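Local coordinates for protein predicted component of a thermophile-specific DNA repair system, contains a RAMP domain (Methanopyrus kandleri, PDB 4N0L) that binds CRISPR RNA as the Csm3 subunit of the type III-A interference system and may also cleave RNA, at residues 54-66 against 244-258. Residues are numbered along the deposited sequence; the frame is centred on the assembly and turned at random.
Sequences LKGRARALFELAW and YLMSSLKLVEDQGIG
Leu54 opens the contact, its CD2 lying 4.1 Å from CG2 of Ile257. One turn on, Arg57 reaches over the C-terminal end of helix 238-255: with CG anti to the backbone N (chi1 179°) and the chain bent at the next bond, NE gives a nearly straight 2.8 Å hydrogen bond to Gly256 O, which sits in the guanidinium plane. NH2 adds weak hydrogen bonds to Gln255 O and Gly256 O, so the group is held along its edge, while CD2 of Leu61 lies over one face near its rim and the Gly258 carbonyl carbon over the other. Ala58 packs beside Ser248 and CG2 of Val252. Here the axes pass 8.5 Å apart at 98°, a near-perpendicular crossing that joins the helix on the RRM-like core of this RAMP protein to helix 51-69, which runs toward the zinc-binding region. Leu61 inserts CD1 against Val252, and a water links its carbonyl O to Gln255 OE1. Phe62 brings CZ to 3.5 Å from Tyr244 CB, the two rings set obliquely to each other. Ala65 CB meets Leu251 CD1 at 3.6 Å. Trp66 turns the edge of its six-membered ring toward the Tyr244 face, offset, with planes at 70°; Trp109 O accepts from its NE1, and Tyr244 OH hydrogen-bonds Glu111 OE1.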
loop_
_atom_site.group_PDB
_atom_site.type_symbol
_atom_site.label_atom_id
_atom_site.label_comp_id
_atom_site.label_asym_id
_atom_site.label_seq_id
_atom_site.Cartn_x
_atom_site.Cartn_y
_atom_site.Cartn_z
ATOM N N LEU A 54 5.636 -4.792 2.557
ATOM C CA LEU A 54 5.001 -4.364 1.314
ATOM C C LEU A 54 4.329 -3.013 1.509
ATOM O O LEU A 54 4.483 -2.104 0.694
ATOM C CB LEU A 54 3.982 -5.398 0.833
ATOM C CG LEU A 54 4.519 -6.613 0.074
ATOM C CD1 LEU A 54 3.453 -7.691 -0.027
ATOM C CD2 LEU A 54 5.015 -6.218 -1.311
ATOM N N LYS A 55 3.578 -2.892 2.599
ATOM C CA LYS A 55 2.892 -1.650 2.920
ATOM C C LYS A 55 3.882 -0.500 3.106
ATOM O O LYS A 55 3.717 0.568 2.514
ATOM C CB LYS A 55 2.040 -1.839 4.177
ATOM C CG LYS A 55 1.067 -0.710 4.479
ATOM C CD LYS A 55 0.977 -0.498 5.979
ATOM C CE LYS A 55 0.198 0.752 6.327
ATOM N NZ LYS A 55 0.337 1.057 7.776
ATOM N N GLY A 56 4.914 -0.729 3.913
ATOM C CA GLY A 56 5.952 0.262 4.133
ATOM C C GLY A 56 6.589 0.730 2.839
ATOM O O GLY A 56 6.782 1.926 2.625
ATOM N N ARG A 57 6.907 -0.222 1.967
ATOM C CA ARG A 57 7.543 0.091 0.695
ATOM C C ARG A 57 6.597 0.875 -0.211
ATOM O O ARG A 57 6.991 1.878 -0.807
ATOM C CB ARG A 57 8.012 -1.192 0.002
ATOM C CG ARG A 57 8.671 -0.974 -1.352
ATOM C CD ARG A 57 9.955 -0.167 -1.240
ATOM N NE ARG A 57 10.654 -0.097 -2.520
ATOM C CZ ARG A 57 11.576 0.811 -2.825
ATOM N NH1 ARG A 57 11.913 1.742 -1.943
ATOM N NH2 ARG A 57 12.156 0.795 -4.018
ATOM N N ALA A 58 5.352 0.421 -0.306
ATOM C CA ALA A 58 4.337 1.121 -1.087
ATOM C C ALA A 58 4.126 2.548 -0.579
ATOM O O ALA A 58 3.964 3.478 -1.370
ATOM C CB ALA A 58 3.028 0.348 -1.066
ATOM N N ARG A 59 4.130 2.714 0.741
ATOM C CA ARG A 59 3.965 4.030 1.350
ATOM C C ARG A 59 5.142 4.952 1.049
ATOM O O ARG A 59 4.956 6.116 0.687
ATOM C CB ARG A 59 3.792 3.906 2.863
ATOM C CG ARG A 59 3.403 5.213 3.537
ATOM C CD ARG A 59 3.426 5.088 5.053
ATOM N NE ARG A 59 2.690 6.164 5.710
ATOM C CZ ARG A 59 3.081 7.435 5.750
ATOM N NH1 ARG A 59 2.332 8.336 6.372
ATOM N NH2 ARG A 59 4.222 7.808 5.184
ATOM N N ALA A 60 6.350 4.426 1.222
ATOM C CA ALA A 60 7.574 5.192 1.010
ATOM C C ALA A 60 7.688 5.706 -0.424
ATOM O O ALA A 60 8.170 6.814 -0.658
ATOM C CB ALA A 60 8.788 4.351 1.368
ATOM N N LEU A 61 7.248 4.896 -1.382
ATOM C CA LEU A 61 7.323 5.273 -2.791
ATOM C C LEU A 61 6.185 6.205 -3.200
ATOM O O LEU A 61 6.394 7.151 -3.961
ATOM C CB LEU A 61 7.319 4.027 -3.679
ATOM C CG LEU A 61 8.482 3.059 -3.468
ATOM C CD1 LEU A 61 8.322 1.829 -4.341
ATOM C CD2 LEU A 61 9.804 3.756 -3.749
ATOM N N PHE A 62 4.982 5.935 -2.700
ATOM C CA PHE A 62 3.834 6.780 -3.008
ATOM C C PHE A 62 3.998 8.202 -2.483
ATOM O O PHE A 62 3.657 9.163 -3.171
ATOM C CB PHE A 62 2.542 6.189 -2.448
ATOM C CG PHE A 62 1.338 7.055 -2.687
ATOM C CD1 PHE A 62 0.822 7.207 -3.964
ATOM C CD2 PHE A 62 0.736 7.738 -1.638
ATOM C CE1 PHE A 62 -0.281 8.013 -4.191
ATOM C CE2 PHE A 62 -0.368 8.546 -1.859
ATOM C CZ PHE A 62 -0.875 8.684 -3.138
ATOM N N GLU A 63 4.494 8.336 -1.257
ATOM C CA GLU A 63 4.621 9.657 -0.650
ATOM C C GLU A 63 5.605 10.518 -1.442
ATOM O O GLU A 63 5.376 11.713 -1.626
ATOM C CB GLU A 63 5.036 9.550 0.827
ATOM C CG GLU A 63 6.479 9.151 1.095
ATOM C CD GLU A 63 6.774 9.027 2.581
ATOM O OE1 GLU A 63 5.955 9.508 3.391
ATOM O OE2 GLU A 63 7.826 8.460 2.942
ATOM N N LEU A 64 6.674 9.899 -1.940
ATOM C CA LEU A 64 7.639 10.589 -2.792
ATOM C C LEU A 64 7.014 11.001 -4.118
ATOM O O LEU A 64 7.204 12.123 -4.583
ATOM C CB LEU A 64 8.861 9.708 -3.048
ATOM C CG LEU A 64 9.830 9.544 -1.879
ATOM C CD1 LEU A 64 10.966 8.608 -2.261
ATOM C CD2 LEU A 64 10.366 10.900 -1.435
ATOM N N ALA A 65 6.278 10.078 -4.727
ATOM C CA ALA A 65 5.615 10.343 -6.000
ATOM C C ALA A 65 4.559 11.428 -5.841
ATOM O O ALA A 65 4.412 12.291 -6.704
ATOM C CB ALA A 65 4.991 9.074 -6.553
ATOM N N TRP A 66 3.829 11.378 -4.731
ATOM C CA TRP A 66 2.811 12.378 -4.430
ATOM C C TRP A 66 3.451 13.752 -4.285
ATOM O O TRP A 66 2.960 14.736 -4.840
ATOM C CB TRP A 66 2.052 12.007 -3.153
ATOM C CG TRP A 66 0.909 12.922 -2.825
ATOM C CD1 TRP A 66 0.811 13.758 -1.748
ATOM C CD2 TRP A 66 -0.303 13.087 -3.571
ATOM N NE1 TRP A 66 -0.385 14.433 -1.780
ATOM C CE2 TRP A 66 -1.087 14.040 -2.888
ATOM C CE3 TRP A 66 -0.801 12.523 -4.749
ATOM C CZ2 TRP A 66 -2.341 14.441 -3.347
ATOM C CZ3 TRP A 66 -2.047 12.923 -5.203
ATOM C CH2 TRP A 66 -2.802 13.873 -4.504
ATOM N N TYR A 244 -4.844 5.606 -5.938
ATOM C CA TYR A 244 -3.557 5.834 -5.296
ATOM C C TYR A 244 -2.954 4.538 -4.758
ATOM O O TYR A 244 -1.739 4.352 -4.800
ATOM C CB TYR A 244 -3.704 6.869 -4.180
ATOM C CG TYR A 244 -4.087 8.242 -4.695
ATOM C CD1 TYR A 244 -3.542 8.736 -5.875
ATOM C CD2 TYR A 244 -4.998 9.039 -4.011
ATOM C CE1 TYR A 244 -3.887 9.985 -6.355
ATOM C CE2 TYR A 244 -5.351 10.290 -4.485
ATOM C CZ TYR A 244 -4.792 10.757 -5.658
ATOM O OH TYR A 244 -5.135 12.000 -6.139
ATOM N N LEU A 245 -3.804 3.643 -4.265
ATOM C CA LEU A 245 -3.347 2.334 -3.814
ATOM C C LEU A 245 -2.737 1.551 -4.976
ATOM O O LEU A 245 -1.632 1.017 -4.865
ATOM C CB LEU A 245 -4.497 1.543 -3.190
ATOM C CG LEU A 245 -4.157 0.102 -2.800
ATOM C CD1 LEU A 245 -2.993 0.075 -1.817
ATOM C CD2 LEU A 245 -5.372 -0.607 -2.221
ATOM N N MET A 246 -3.468 1.487 -6.086
ATOM C CA MET A 246 -2.973 0.848 -7.301
ATOM C C MET A 246 -1.692 1.520 -7.779
ATOM O O MET A 246 -0.735 0.847 -8.164
ATOM C CB MET A 246 -4.024 0.890 -8.411
ATOM C CG MET A 246 -5.220 -0.027 -8.209
ATOM S SD MET A 246 -4.768 -1.764 -8.069
ATOM C CE MET A 246 -6.387 -2.514 -7.894
ATOM N N SER A 247 -1.691 2.851 -7.763
ATOM C CA SER A 247 -0.529 3.629 -8.183
ATOM C C SER A 247 0.707 3.286 -7.364
ATOM O O SER A 247 1.813 3.206 -7.901
ATOM C CB SER A 247 -0.815 5.128 -8.072
ATOM O OG SER A 247 -1.934 5.489 -8.862
ATOM N N SER A 248 0.515 3.072 -6.065
ATOM C CA SER A 248 1.634 2.753 -5.190
ATOM C C SER A 248 2.201 1.382 -5.561
ATOM O O SER A 248 3.413 1.173 -5.521
ATOM C CB SER A 248 1.208 2.796 -3.718
ATOM O OG SER A 248 0.380 1.696 -3.377
ATOM N N LEU A 249 1.323 0.461 -5.953
ATOM C CA LEU A 249 1.751 -0.865 -6.393
ATOM C C LEU A 249 2.499 -0.783 -7.723
ATOM O O LEU A 249 3.468 -1.505 -7.947
ATOM C CB LEU A 249 0.553 -1.810 -6.514
ATOM C CG LEU A 249 -0.229 -2.054 -5.221
ATOM C CD1 LEU A 249 -1.415 -2.977 -5.460
ATOM C CD2 LEU A 249 0.685 -2.616 -4.140
ATOM N N LYS A 250 2.034 0.100 -8.602
ATOM C CA LYS A 250 2.712 0.373 -9.866
ATOM C C LYS A 250 4.127 0.893 -9.615
ATOM O O LYS A 250 5.071 0.524 -10.318
ATOM C CB LYS A 250 1.901 1.376 -10.691
ATOM C CG LYS A 250 2.677 2.109 -11.775
ATOM C CD LYS A 250 3.103 1.180 -12.893
ATOM C CE LYS A 250 3.684 1.965 -14.057
ATOM N NZ LYS A 250 4.253 1.068 -15.098
ATOM N N LEU A 251 4.263 1.752 -8.607
ATOM C CA LEU A 251 5.561 2.297 -8.222
ATOM C C LEU A 251 6.494 1.211 -7.697
ATOM O O LEU A 251 7.694 1.226 -7.972
ATOM C CB LEU A 251 5.389 3.388 -7.169
ATOM C CG LEU A 251 4.720 4.674 -7.653
ATOM C CD1 LEU A 251 4.346 5.550 -6.474
ATOM C CD2 LEU A 251 5.629 5.421 -8.617
ATOM N N VAL A 252 5.937 0.282 -6.925
ATOM C CA VAL A 252 6.704 -0.846 -6.408
ATOM C C VAL A 252 7.184 -1.729 -7.565
ATOM O O VAL A 252 8.303 -2.245 -7.542
ATOM C CB VAL A 252 5.877 -1.676 -5.404
ATOM C CG1 VAL A 252 6.648 -2.910 -4.967
ATOM C CG2 VAL A 252 5.529 -0.830 -4.190
ATOM N N GLU A 253 6.335 -1.898 -8.575
ATOM C CA GLU A 253 6.720 -2.620 -9.789
ATOM C C GLU A 253 7.904 -1.943 -10.482
ATOM O O GLU A 253 8.871 -2.602 -10.856
ATOM C CB GLU A 253 5.538 -2.735 -10.761
ATOM C CG GLU A 253 4.396 -3.613 -10.251
ATOM C CD GLU A 253 3.261 -3.766 -11.255
ATOM O OE1 GLU A 253 3.102 -2.882 -12.123
ATOM O OE2 GLU A 253 2.517 -4.767 -11.167
ATOM N N ASP A 254 7.826 -0.624 -10.635
ATOM C CA ASP A 254 8.850 0.135 -11.351
ATOM C C ASP A 254 10.167 0.267 -10.586
ATOM O O ASP A 254 11.231 0.389 -11.192
ATOM C CB ASP A 254 8.337 1.540 -11.684
ATOM C CG ASP A 254 7.252 1.535 -12.742
ATOM O OD1 ASP A 254 6.564 2.568 -12.880
ATOM O OD2 ASP A 254 7.077 0.505 -13.426
ATOM N N GLN A 255 10.098 0.257 -9.259
ATOM C CA GLN A 255 11.277 0.568 -8.456
ATOM C C GLN A 255 11.721 -0.568 -7.531
ATOM O O GLN A 255 12.763 -0.466 -6.885
ATOM C CB GLN A 255 11.016 1.837 -7.636
ATOM C CG GLN A 255 11.017 3.116 -8.470
ATOM C CD GLN A 255 10.561 4.335 -7.686
ATOM O OE1 GLN A 255 9.428 4.794 -7.831
ATOM N NE2 GLN A 255 11.450 4.870 -6.855
ATOM N N GLY A 256 10.940 -1.642 -7.461
ATOM C CA GLY A 256 11.318 -2.804 -6.670
ATOM C C GLY A 256 10.700 -2.834 -5.281
ATOM O O GLY A 256 10.448 -1.782 -4.687
ATOM N N ILE A 257 10.462 -4.036 -4.759
ATOM C CA ILE A 257 9.957 -4.193 -3.394
ATOM C C ILE A 257 11.019 -3.812 -2.373
ATOM O O ILE A 257 10.714 -3.560 -1.208
ATOM C CB ILE A 257 9.492 -5.636 -3.109
ATOM C CG1 ILE A 257 10.612 -6.626 -3.439
ATOM C CG2 ILE A 257 8.245 -5.969 -3.904
ATOM C CD1 ILE A 257 10.245 -8.071 -3.182
ATOM N N GLY A 258 12.268 -3.786 -2.820
ATOM C CA GLY A 258 13.378 -3.379 -1.984
ATOM C C GLY A 258 14.304 -2.504 -2.798
ATOM O O GLY A 258 13.961 -2.096 -3.910
HETATM O O HOH W 1 8.535 7.164 -6.054
#